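Local structure of 2-hydroxyisobutyryl-CoA mutase large subunit (Aquincola tertiaricarbonis, 4R3U) at residues I168-K172 and I173-F177; I185-A188 and M189-L193; V230-V233 and R234-T238; I237-A241 and K242-R246. The protein catalyses, with its cobalamin-binding small partner subunit, the interconversion of 2-hydroxyisobutyryl-CoA and (S)-3-hydroxybutyryl-CoA. All coordinates share one frame; numbering follows the deposited sequence.

Interaction 1: I168-K172 and I173-F177; sequences IDLEK and ISVSF. With 3HC (3-hydroxybutanoyl-coenzyme A), chain E.
Ile173 sets one methyl branch against Ile168 where the chain turns into strand 175-178, and its side chain shows how such a turn is filled. Its CB sits beside the Lys172 peptide simply because it is next in the chain. Beyond it the branches part. CG1 is anti to the backbone N (chi1 -165°), and it carries CD1 away from the turn; CG2, set between N and the carbonyl carbon, reaches into it. There CG2 of Ile173 meets CG2 of Ile168 at 3.7 Å and also approaches Asp169 O. Asp169 O accepts from Lys172 N at 3.0 Å and, weakly, from Ile173 N.

The Asp169 carboxylate also braces the turn. Its OD1 receives the Glu171 N-H on the anti side of the carboxylate, an Asx turn, while Lys172 NZ meets OD2 of Asp169 on the syn side at 2.8 Å. A longer ion pair joins Lys172 to Glu171, whose OE2 is held by the backbone N of Asp200. Further on, Leu170 CD2 packs on Val175 CG2 at 3.8 Å. Ser176, on the strand and part of the acyl-CoA pocket, places OG 3.2 Å from C5P of the pantetheine arm of 3-hydroxybutanoyl-CoA: an alpha-to-beta loop feeding a TIM-barrel strand that borders the acyl-CoA site.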
# COMPACT_ATOMS: atom_id res chain seq x y z
N ILE A 168 -3.40 -8.63 -32.21
CA ILE A 168 -4.27 -8.30 -31.09
C ILE A 168 -5.70 -8.54 -31.50
O ILE A 168 -6.16 -7.89 -32.43
CB ILE A 168 -4.05 -6.83 -30.57
CG1 ILE A 168 -2.56 -6.52 -30.20
CG2 ILE A 168 -5.05 -6.47 -29.45
CD1 ILE A 168 -1.98 -7.09 -28.86
N ASP A 169 -6.41 -9.46 -30.82
CA ASP A 169 -7.82 -9.78 -31.19
C ASP A 169 -8.71 -8.72 -30.60
O ASP A 169 -9.03 -8.80 -29.43
CB ASP A 169 -8.25 -11.18 -30.71
CG ASP A 169 -9.51 -11.71 -31.33
OD1 ASP A 169 -10.40 -10.90 -31.65
OD2 ASP A 169 -9.61 -12.94 -31.51
N LEU A 170 -9.10 -7.73 -31.41
CA LEU A 170 -9.90 -6.58 -30.96
C LEU A 170 -11.28 -6.91 -30.41
O LEU A 170 -11.82 -6.11 -29.62
CB LEU A 170 -9.92 -5.42 -31.99
CG LEU A 170 -8.60 -5.01 -32.63
CD1 LEU A 170 -8.84 -4.10 -33.81
CD2 LEU A 170 -7.64 -4.44 -31.65
N GLU A 171 -11.82 -8.08 -30.81
CA GLU A 171 -13.10 -8.61 -30.33
C GLU A 171 -12.97 -9.33 -28.98
O GLU A 171 -13.98 -9.53 -28.30
CB GLU A 171 -13.67 -9.58 -31.33
CG GLU A 171 -14.36 -8.96 -32.52
CD GLU A 171 -14.76 -10.04 -33.50
OE1 GLU A 171 -14.16 -11.14 -33.43
OE2 GLU A 171 -15.67 -9.79 -34.32
N LYS A 172 -11.75 -9.72 -28.58
CA LYS A 172 -11.46 -10.43 -27.33
C LYS A 172 -10.79 -9.60 -26.20
O LYS A 172 -10.73 -10.06 -25.07
CB LYS A 172 -10.74 -11.74 -27.64
CG LYS A 172 -11.73 -12.76 -28.22
CD LYS A 172 -11.13 -13.89 -29.00
CE LYS A 172 -12.16 -14.41 -29.98
NZ LYS A 172 -12.32 -13.56 -31.21
N ILE A 173 -10.31 -8.40 -26.51
CA ILE A 173 -9.72 -7.47 -25.52
C ILE A 173 -10.18 -6.04 -25.82
O ILE A 173 -10.26 -5.67 -27.00
CB ILE A 173 -8.15 -7.61 -25.39
CG1 ILE A 173 -7.62 -6.91 -24.11
CG2 ILE A 173 -7.39 -7.15 -26.65
CD1 ILE A 173 -6.16 -7.32 -23.64
N SER A 174 -10.45 -5.22 -24.78
CA SER A 174 -10.80 -3.81 -25.00
C SER A 174 -9.53 -2.96 -25.24
O SER A 174 -8.48 -3.22 -24.63
CB SER A 174 -11.62 -3.23 -23.85
OG SER A 174 -10.92 -3.26 -22.62
N VAL A 175 -9.65 -1.99 -26.16
CA VAL A 175 -8.58 -1.08 -26.56
C VAL A 175 -8.94 0.40 -26.35
O VAL A 175 -9.79 0.94 -27.08
CB VAL A 175 -8.09 -1.35 -28.02
CG1 VAL A 175 -7.00 -0.37 -28.45
CG2 VAL A 175 -7.63 -2.81 -28.20
N SER A 176 -8.23 1.05 -25.41
CA SER A 176 -8.32 2.46 -25.06
C SER A 176 -7.24 3.30 -25.78
O SER A 176 -6.07 2.90 -25.86
CB SER A 176 -8.19 2.64 -23.54
OG SER A 176 -8.39 4.00 -23.18
N PHE A 177 -7.64 4.47 -26.29
CA PHE A 177 -6.78 5.45 -26.96
C PHE A 177 -6.85 6.78 -26.21
O PHE A 177 -7.93 7.38 -26.09
CB PHE A 177 -7.23 5.65 -28.42
CG PHE A 177 -6.97 4.53 -29.40
CD1 PHE A 177 -5.88 3.67 -29.24
CD2 PHE A 177 -7.79 4.36 -30.52
CE1 PHE A 177 -5.63 2.66 -30.17
CE2 PHE A 177 -7.53 3.36 -31.46
CZ PHE A 177 -6.44 2.53 -31.29
N1A 3HC E . -21.05 -8.25 -13.71
C2A 3HC E . -21.50 -8.51 -15.10
N3A 3HC E . -20.75 -7.72 -16.08
C4A 3HC E . -19.76 -6.87 -15.70
C5A 3HC E . -19.43 -6.69 -14.41
C6A 3HC E . -20.08 -7.36 -13.44
N6A 3HC E . -19.71 -7.14 -12.17
N7A 3HC E . -18.42 -5.81 -14.38
C8A 3HC E . -18.14 -5.46 -15.63
N9A 3HC E . -18.98 -6.09 -16.44
C1B 3HC E . -19.07 -6.03 -17.93
C2B 3HC E . -19.47 -4.66 -18.44
O2B 3HC E . -20.89 -4.50 -18.48
C3B 3HC E . -18.85 -4.64 -19.83
O3B 3HC E . -19.70 -5.34 -20.78
P3B 3HC E . -20.03 -4.77 -22.25
O7A 3HC E . -18.70 -4.69 -22.89
O8A 3HC E . -20.91 -5.85 -22.79
O9A 3HC E . -20.71 -3.49 -21.96
C4B 3HC E . -17.57 -5.44 -19.65
O4B 3HC E . -17.76 -6.30 -18.49
C5B 3HC E . -16.35 -4.52 -19.49
O5B 3HC E . -16.37 -3.89 -18.19
P1A 3HC E . -16.50 -2.29 -17.95
O1A 3HC E . -17.18 -1.62 -19.09
O2A 3HC E . -17.03 -2.06 -16.59
O3A 3HC E . -14.89 -1.97 -17.90
P2A 3HC E . -13.95 -1.41 -19.11
O4A 3HC E . -12.57 -1.34 -18.60
O5A 3HC E . -14.21 -2.14 -20.37
O6A 3HC E . -14.54 0.05 -19.28
CBP 3HC E . -14.69 2.45 -19.04
CCP 3HC E . -14.38 1.12 -18.33
CDP 3HC E . -16.19 2.44 -19.36
CEP 3HC E . -14.43 3.61 -18.07
CAP 3HC E . -13.86 2.60 -20.36
OAP 3HC E . -14.20 3.77 -21.14
C9P 3HC E . -12.33 2.40 -20.24
O9P 3HC E . -11.82 1.28 -20.34
N8P 3HC E . -11.59 3.52 -20.13
C7P 3HC E . -10.12 3.46 -20.09
C6P 3HC E . -9.53 4.86 -20.22
C5P 3HC E . -8.01 4.86 -20.08
O5P 3HC E . -7.37 3.86 -19.78
N4P 3HC E . -7.47 6.06 -20.31
C3P 3HC E . -6.04 6.31 -20.21
C2P 3HC E . -5.84 7.77 -19.94
S1P 3HC E . -4.08 8.18 -19.69
C1 3HC E . -4.30 9.96 -19.47
O1 3HC E . -5.06 10.65 -20.14
C2 3HC E . -3.53 10.59 -18.29
C3 3HC E . -2.05 10.82 -18.62
O3 3HC E . -1.45 9.58 -18.98
C4 3HC E . -1.88 11.85 -19.75

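Interaction 2: I185-A188 and M189-L193; sequences ILLA and MYVAL
Met189 lies alongside Ile185, one helical turn earlier, and the pair illustrates how a buried helix satisfies its polar backbone within itself while its side chains pack outward. The Met189 N-H donates to Ile185 O, with 3.0 Å between Met189 N and that oxygen. The next three amides follow the same i to i+4 pattern: Tyr190 N reaches Leu186 O at 2.9 Å, Val191 N reaches Leu187 O at 3.0 Å, and Ala192 N reaches Ala188 O at 2.9 Å. The last of these is the straightest, with an N-H...O angle of 166°. Leu193 N continues the series to Met189 O. Five carbonyls and five amides are thus paired within the nine residues, which matters because every one of the nine is buried.

The side chains dress this ladder with carbon. With CG of Met189 anti to its carbonyl carbon (chi1 -78°), the chain runs back along the helix: CG passes close to Ile185 O, and the extended thioether brings CE to within 3.9 Å of Ile185 CG2, both side chains pointing the same way. On another flank CG2 of Val191 sits 3.3 Å from Leu187 O and loosely faces Leu187 CD1. Outside the segment, Ile185 packs on Met553, Ile556 and Val557 of helix 553-564, and Ala188 on Thr543 and Ile544 of helix 540-549, so the C-terminal part of the chain covers this helix. Helix 183-196 links the parallel neighbours 175-178 and 206-208, making this the helical arm of a beta-alpha-beta crossover in the TIM barrel.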
# COMPACT_ATOMS: atom_id res chain seq x y z
N ILE A 185 -10.34 10.94 -35.84
CA ILE A 185 -9.45 10.35 -36.85
C ILE A 185 -9.00 8.96 -36.37
O ILE A 185 -9.08 7.99 -37.12
CB ILE A 185 -8.27 11.33 -37.17
CG1 ILE A 185 -8.77 12.55 -37.95
CG2 ILE A 185 -7.11 10.62 -37.90
CD1 ILE A 185 -7.90 13.66 -37.92
N LEU A 186 -8.60 8.85 -35.10
CA LEU A 186 -8.20 7.56 -34.53
C LEU A 186 -9.35 6.58 -34.39
O LEU A 186 -9.15 5.39 -34.64
CB LEU A 186 -7.41 7.74 -33.24
CG LEU A 186 -5.92 7.69 -33.49
CD1 LEU A 186 -5.42 8.96 -34.09
CD2 LEU A 186 -5.21 7.45 -32.26
N LEU A 187 -10.57 7.09 -34.10
CA LEU A 187 -11.77 6.26 -34.06
C LEU A 187 -12.13 5.76 -35.48
O LEU A 187 -12.53 4.60 -35.65
CB LEU A 187 -12.96 7.02 -33.42
CG LEU A 187 -14.30 6.26 -33.33
CD1 LEU A 187 -14.17 4.91 -32.57
CD2 LEU A 187 -15.39 7.13 -32.78
N ALA A 188 -11.95 6.62 -36.50
CA ALA A 188 -12.19 6.26 -37.90
C ALA A 188 -11.22 5.15 -38.31
O ALA A 188 -11.63 4.21 -38.99
CB ALA A 188 -11.99 7.47 -38.80
N MET A 189 -9.95 5.24 -37.86
CA MET A 189 -8.89 4.25 -38.13
C MET A 189 -9.19 2.94 -37.46
O MET A 189 -8.95 1.88 -38.07
CB MET A 189 -7.52 4.75 -37.67
CG MET A 189 -6.89 5.75 -38.61
SD MET A 189 -5.32 6.36 -37.96
CE MET A 189 -4.97 7.65 -39.15
N TYR A 190 -9.72 2.99 -36.21
CA TYR A 190 -10.08 1.81 -35.46
C TYR A 190 -11.20 1.04 -36.16
O TYR A 190 -11.09 -0.19 -36.32
CB TYR A 190 -10.46 2.17 -34.01
CG TYR A 190 -10.44 0.99 -33.06
CD1 TYR A 190 -9.23 0.47 -32.59
CD2 TYR A 190 -11.62 0.43 -32.59
CE1 TYR A 190 -9.20 -0.60 -31.68
CE2 TYR A 190 -11.60 -0.64 -31.68
CZ TYR A 190 -10.40 -1.15 -31.23
OH TYR A 190 -10.39 -2.20 -30.34
N VAL A 191 -12.24 1.78 -36.62
CA VAL A 191 -13.40 1.24 -37.33
C VAL A 191 -12.94 0.62 -38.65
O VAL A 191 -13.28 -0.54 -38.92
CB VAL A 191 -14.55 2.28 -37.49
CG1 VAL A 191 -15.64 1.79 -38.45
CG2 VAL A 191 -15.15 2.62 -36.13
N ALA A 192 -12.13 1.36 -39.44
CA ALA A 192 -11.54 0.89 -40.69
C ALA A 192 -10.73 -0.39 -40.48
O ALA A 192 -10.87 -1.32 -41.28
CB ALA A 192 -10.65 1.98 -41.28
N LEU A 193 -9.94 -0.48 -39.38
CA LEU A 193 -9.15 -1.66 -39.02
C LEU A 193 -10.05 -2.89 -38.70
O LEU A 193 -9.78 -3.98 -39.19
CB LEU A 193 -8.18 -1.35 -37.84
CG LEU A 193 -7.30 -2.51 -37.33
CD1 LEU A 193 -6.31 -3.00 -38.37
CD2 LEU A 193 -6.53 -2.11 -36.11

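Interaction 3: V230-V233 and R234-T238; sequences VRIV and RDIIT
Arg231 and Asp235 are joined one turn apart on helix 226-243, with Arg234 laid across the first arginine. The guanidinium of Arg231 and the carboxylate of Asp235 stand nearly perpendicular, their planes 80° apart. NE of Arg231 donates to OD2 of Asp235 at 2.9 Å, close to the guanidinium plane but well out of the carboxylate plane, on its syn side. A bend at chi2 (-92°) turns the arginine toward that oxygen. Arg234 serves the other oxygen: its NH1 approaches the syn lone pair of OD1 nearly within its own guanidinium plane, in a second salt bridge.

The two arginines meet through carbon, although their charges are alike. CG of Arg231 lies over one face of the Arg234 guanidinium, 3.6 Å from its NH1, and the two guanidinium planes are inclined at 55°. On the apolar side Val233 and Ile237 run side by side, with CG1 of Val233 at 3.9 Å from CD1 of Ile237. CG2 of Ile232 meets CD1 of Ile236 at 4.0 Å, at a slant.

Beyond the helix, Arg231 donates to the carbonyls of Val531 and Ala532, Arg234 to that of Glu535, while Asp235 OD2 accepts from Leu539 N. A buried carboxylate shared by two arginines would be expected to stay ionised, and its charge probably offsets the cost of bringing two cations close together, Arg231 buried and Arg234 still partly exposed.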
# COMPACT_ATOMS: atom_id res chain seq x y z
N VAL A 230 -16.42 20.82 -30.20
CA VAL A 230 -17.48 20.19 -29.40
C VAL A 230 -18.37 19.38 -30.35
O VAL A 230 -18.77 18.24 -30.03
CB VAL A 230 -18.23 21.22 -28.52
CG1 VAL A 230 -19.51 20.63 -27.91
CG2 VAL A 230 -17.30 21.73 -27.42
N ARG A 231 -18.59 19.94 -31.56
CA ARG A 231 -19.34 19.28 -32.62
C ARG A 231 -18.66 17.93 -33.00
O ARG A 231 -19.35 16.95 -33.28
CB ARG A 231 -19.49 20.26 -33.82
CG ARG A 231 -20.09 19.65 -35.09
CD ARG A 231 -19.01 19.11 -36.01
NE ARG A 231 -19.59 18.38 -37.14
CZ ARG A 231 -19.88 18.92 -38.33
NH1 ARG A 231 -19.65 20.21 -38.55
NH2 ARG A 231 -20.39 18.17 -39.29
N ILE A 232 -17.31 17.87 -32.99
CA ILE A 232 -16.59 16.63 -33.28
C ILE A 232 -16.92 15.61 -32.18
O ILE A 232 -17.33 14.48 -32.51
CB ILE A 232 -15.07 16.83 -33.53
CG1 ILE A 232 -14.79 17.67 -34.78
CG2 ILE A 232 -14.37 15.47 -33.69
CD1 ILE A 232 -13.47 18.40 -34.76
N VAL A 233 -16.80 16.01 -30.88
CA VAL A 233 -17.14 15.14 -29.74
C VAL A 233 -18.57 14.60 -29.91
O VAL A 233 -18.82 13.41 -29.74
CB VAL A 233 -16.94 15.85 -28.38
CG1 VAL A 233 -17.23 14.89 -27.23
CG2 VAL A 233 -15.52 16.39 -28.26
N ARG A 234 -19.48 15.48 -30.32
CA ARG A 234 -20.89 15.16 -30.57
C ARG A 234 -20.98 14.12 -31.68
O ARG A 234 -21.63 13.10 -31.50
CB ARG A 234 -21.62 16.46 -30.93
CG ARG A 234 -23.12 16.38 -31.02
CD ARG A 234 -23.60 17.40 -32.03
NE ARG A 234 -23.11 17.09 -33.38
CZ ARG A 234 -23.36 17.80 -34.47
NH1 ARG A 234 -22.86 17.43 -35.64
NH2 ARG A 234 -24.12 18.88 -34.40
N ASP A 235 -20.28 14.34 -32.80
CA ASP A 235 -20.24 13.37 -33.91
C ASP A 235 -19.65 12.01 -33.48
O ASP A 235 -20.12 10.96 -33.94
CB ASP A 235 -19.45 13.93 -35.09
CG ASP A 235 -20.12 15.05 -35.84
OD1 ASP A 235 -21.17 15.54 -35.37
OD2 ASP A 235 -19.57 15.47 -36.86
N ILE A 236 -18.65 12.04 -32.61
CA ILE A 236 -18.07 10.80 -32.09
C ILE A 236 -19.15 10.08 -31.29
O ILE A 236 -19.38 8.89 -31.52
CB ILE A 236 -16.77 11.04 -31.26
CG1 ILE A 236 -15.63 11.57 -32.15
CG2 ILE A 236 -16.36 9.77 -30.52
CD1 ILE A 236 -14.44 12.21 -31.32
N ILE A 237 -19.84 10.82 -30.41
CA ILE A 237 -20.90 10.29 -29.54
C ILE A 237 -22.07 9.73 -30.31
O ILE A 237 -22.39 8.57 -30.10
CB ILE A 237 -21.30 11.27 -28.40
CG1 ILE A 237 -20.16 11.32 -27.34
CG2 ILE A 237 -22.66 10.90 -27.76
CD1 ILE A 237 -20.19 12.55 -26.44
N THR A 238 -22.66 10.53 -31.24
CA THR A 238 -23.81 10.10 -32.08
C THR A 238 -23.48 8.92 -33.00
O THR A 238 -24.31 8.03 -33.13
CB THR A 238 -24.43 11.26 -32.84
OG1 THR A 238 -23.46 11.79 -33.75
CG2 THR A 238 -24.95 12.35 -31.92

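Interaction 4: I237-A241 and K242-R246; sequences ITYSA and KNLKR. With 3KK (S-{(3R,5R,9R)-1-[(2R,3S,4R,5R)-5-(6-amino-9H-purin-9-yl)-4-hydroxy-3-(phosphonooxy)tetrahydrofuran-2-yl]-3,5,9-trihydroxy-8,8-dimethyl-3,5-dioxido-10,14-dioxo-2,4,6-trioxa-11,15-diaza-3lambda~5~,5lambda~5~-diphosphaheptadecan-17-yl} 2-hydroxy-2-methylpropanethioate), chain F.
Ser240 O takes the Leu244 N-H, with 2.7 Å between Leu244 N and that oxygen, and Tyr239 O is gripped by the side-chain amide of Asn243, whose ND2 stands 3.0 Å from it. The second bond is fairly straight (158°), with the carbonyl oxygen near the amide plane of Asn243, and it supplements a weak backbone bond from Asn243 N to the same oxygen. Two residues past Leu244, Arg246 turns its guanidinium edge to the ribose phosphate of the bound 2-hydroxyisobutyryl-CoA. NE and NH2 of Arg246 each lie 2.8 Å from O7A of the ligand phosphate, and NE also reaches its O9A at 3.3 Å; NH1 meets Lys203 O weakly on the protein side.

The setting is the C-terminal end of helix 226-243, where Leu244 is the first residue to leave helical torsions and the chain swings over toward strand 247-248 of the barrel. Helix end and phosphate-binding arginine are therefore neighbours in sequence, and the arginine is part of the acyl-CoA site.

Packing surrounds the turn. With CG anti to the carbonyl carbon (chi1 -64°), Asn243 brings its amide back over the Tyr239 ring, the planes 15° apart; its CB sits over the ring face, 3.9 Å from the Tyr239 centroid, a CH-pi contact. CD1 of Leu244 comes instead to the ring's edge, 3.7 Å from CE2 of Tyr239, and also touches Ser240 OG, whose hydrogen bond goes back to Ile236 O. Farther out, Met540 and Ile544 of helix 540-549 pack against the tyrosine.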
# COMPACT_ATOMS: atom_id res chain seq x y z
N ILE A 237 -19.84 10.82 -30.41
CA ILE A 237 -20.90 10.29 -29.54
C ILE A 237 -22.07 9.73 -30.31
O ILE A 237 -22.39 8.57 -30.10
CB ILE A 237 -21.30 11.27 -28.40
CG1 ILE A 237 -20.16 11.32 -27.34
CG2 ILE A 237 -22.66 10.90 -27.76
CD1 ILE A 237 -20.19 12.55 -26.44
N THR A 238 -22.66 10.53 -31.24
CA THR A 238 -23.81 10.10 -32.08
C THR A 238 -23.48 8.92 -33.00
O THR A 238 -24.31 8.03 -33.13
CB THR A 238 -24.43 11.26 -32.84
OG1 THR A 238 -23.46 11.79 -33.75
CG2 THR A 238 -24.95 12.35 -31.92
N TYR A 239 -22.29 8.91 -33.63
CA TYR A 239 -21.86 7.83 -34.52
C TYR A 239 -21.78 6.50 -33.72
O TYR A 239 -22.35 5.48 -34.15
CB TYR A 239 -20.51 8.15 -35.22
CG TYR A 239 -19.93 6.96 -35.96
CD1 TYR A 239 -20.35 6.64 -37.24
CD2 TYR A 239 -19.04 6.09 -35.33
CE1 TYR A 239 -19.89 5.49 -37.89
CE2 TYR A 239 -18.59 4.93 -35.96
CZ TYR A 239 -19.00 4.64 -37.25
OH TYR A 239 -18.54 3.51 -37.89
N SER A 240 -21.02 6.51 -32.61
CA SER A 240 -20.82 5.36 -31.72
C SER A 240 -22.14 4.78 -31.21
O SER A 240 -22.27 3.56 -31.18
CB SER A 240 -19.94 5.73 -30.54
OG SER A 240 -18.61 5.92 -30.96
N ALA A 241 -23.10 5.65 -30.83
CA ALA A 241 -24.41 5.24 -30.32
C ALA A 241 -25.18 4.42 -31.35
O ALA A 241 -25.79 3.41 -31.01
CB ALA A 241 -25.22 6.45 -29.91
N LYS A 242 -25.08 4.83 -32.62
CA LYS A 242 -25.77 4.18 -33.73
C LYS A 242 -24.97 3.06 -34.43
O LYS A 242 -25.58 2.22 -35.08
CB LYS A 242 -26.25 5.25 -34.75
CG LYS A 242 -27.34 6.21 -34.25
CD LYS A 242 -28.74 5.75 -34.69
CE LYS A 242 -29.76 6.86 -34.72
NZ LYS A 242 -31.02 6.44 -35.40
N ASN A 243 -23.62 3.04 -34.30
CA ASN A 243 -22.77 2.06 -35.01
C ASN A 243 -21.88 1.16 -34.16
O ASN A 243 -21.44 0.12 -34.65
CB ASN A 243 -21.93 2.77 -36.08
CG ASN A 243 -22.76 3.39 -37.17
OD1 ASN A 243 -23.11 2.74 -38.17
ND2 ASN A 243 -23.08 4.67 -36.99
N LEU A 244 -21.57 1.57 -32.91
CA LEU A 244 -20.65 0.81 -32.05
C LEU A 244 -21.22 0.53 -30.64
O LEU A 244 -20.84 1.18 -29.66
CB LEU A 244 -19.28 1.53 -31.96
CG LEU A 244 -18.59 1.97 -33.24
CD1 LEU A 244 -17.58 3.04 -32.94
CD2 LEU A 244 -17.94 0.80 -33.94
N LYS A 245 -22.10 -0.48 -30.56
CA LYS A 245 -22.80 -0.92 -29.36
C LYS A 245 -21.95 -1.12 -28.09
O LYS A 245 -22.41 -0.75 -27.00
CB LYS A 245 -23.67 -2.16 -29.64
CG LYS A 245 -24.94 -1.84 -30.44
CD LYS A 245 -25.99 -2.96 -30.34
CE LYS A 245 -25.91 -4.00 -31.45
NZ LYS A 245 -27.20 -4.71 -31.65
N ARG A 246 -20.75 -1.71 -28.22
CA ARG A 246 -19.88 -1.99 -27.07
C ARG A 246 -18.76 -0.95 -26.85
O ARG A 246 -17.95 -1.10 -25.92
CB ARG A 246 -19.33 -3.41 -27.15
CG ARG A 246 -20.33 -4.44 -26.71
CD ARG A 246 -19.71 -5.82 -26.62
NE ARG A 246 -18.96 -5.98 -25.39
CZ ARG A 246 -17.72 -6.46 -25.33
NH1 ARG A 246 -17.11 -6.86 -26.44
NH2 ARG A 246 -17.09 -6.55 -24.16
C4 3KK F . -2.31 11.62 -20.54
C3 3KK F . -2.59 10.46 -19.60
C2 3KK F . -2.37 10.89 -18.15
O3 3KK F . -1.67 9.42 -19.91
C1 3KK F . -4.01 9.91 -19.75
O1 3KK F . -4.99 10.64 -19.90
S1P 3KK F . -4.08 8.15 -19.69
C2P 3KK F . -5.85 7.79 -19.95
C3P 3KK F . -6.05 6.32 -20.21
N4P 3KK F . -7.48 6.08 -20.31
C5P 3KK F . -8.02 4.88 -20.08
O5P 3KK F . -7.37 3.87 -19.78
C6P 3KK F . -9.54 4.86 -20.23
C7P 3KK F . -10.12 3.46 -20.09
N8P 3KK F . -11.59 3.52 -20.14
C9P 3KK F . -12.32 2.40 -20.24
O9P 3KK F . -11.82 1.28 -20.32
CAP 3KK F . -13.86 2.60 -20.36
OAP 3KK F . -14.20 3.76 -21.14
CBP 3KK F . -14.69 2.45 -19.04
CDP 3KK F . -16.19 2.44 -19.36
CEP 3KK F . -14.43 3.61 -18.07
CCP 3KK F . -14.39 1.11 -18.33
O6A 3KK F . -14.55 0.04 -19.29
P2A 3KK F . -13.96 -1.42 -19.12
O4A 3KK F . -12.58 -1.35 -18.61
O5A 3KK F . -14.22 -2.15 -20.38
O3A 3KK F . -14.90 -1.97 -17.91
P1A 3KK F . -16.51 -2.28 -17.96
O1A 3KK F . -17.19 -1.61 -19.10
O2A 3KK F . -17.04 -2.05 -16.61
O5B 3KK F . -16.39 -3.89 -18.19
C5B 3KK F . -16.37 -4.52 -19.49
C4B 3KK F . -17.59 -5.44 -19.66
O4B 3KK F . -17.78 -6.30 -18.49
C3B 3KK F . -18.87 -4.64 -19.82
O3B 3KK F . -19.71 -5.34 -20.77
P3B 3KK F . -20.04 -4.77 -22.25
O8A 3KK F . -20.71 -3.48 -21.96
O7A 3KK F . -18.71 -4.69 -22.88
O9A 3KK F . -20.92 -5.83 -22.79
C2B 3KK F . -19.48 -4.67 -18.43
O2B 3KK F . -20.91 -4.51 -18.47
C1B 3KK F . -19.08 -6.04 -17.94
N9A 3KK F . -18.99 -6.10 -16.45
C8A 3KK F . -18.16 -5.46 -15.63
N7A 3KK F . -18.44 -5.81 -14.38
C5A 3KK F . -19.44 -6.71 -14.41
C4A 3KK F . -19.78 -6.89 -15.71
N3A 3KK F . -20.77 -7.74 -16.07
C2A 3KK F . -21.46 -8.48 -15.08
N1A 3KK F . -21.07 -8.26 -13.73
C6A 3KK F . -20.09 -7.38 -13.44
N6A 3KK F . -19.72 -7.16 -12.18

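How the interactions relate
All four contacts are local, so none closes a long loop and none nests in another; interactions 1, 2 and 3 follow in series, and 4 begins on the residues where 3 ends. Interaction 1 leads into strand 175-178, and interaction 2 lies on the helix that follows. The two touch where Phe177 and Tyr190 set their rings about perpendicular and where Leu170 packs on Leu193. Interactions 3 and 4 share Ile237 and Thr238 on helix 226-243. That helix lies against helix 183-196: Leu187 meets Ile236 of interaction 3 and Leu244 of interaction 4, while Val191 reaches the Tyr239 hydroxyl. Interactions 1 and 4, about 17 Å apart between centres, both border the acyl-CoA site, through Ser176 and Arg246.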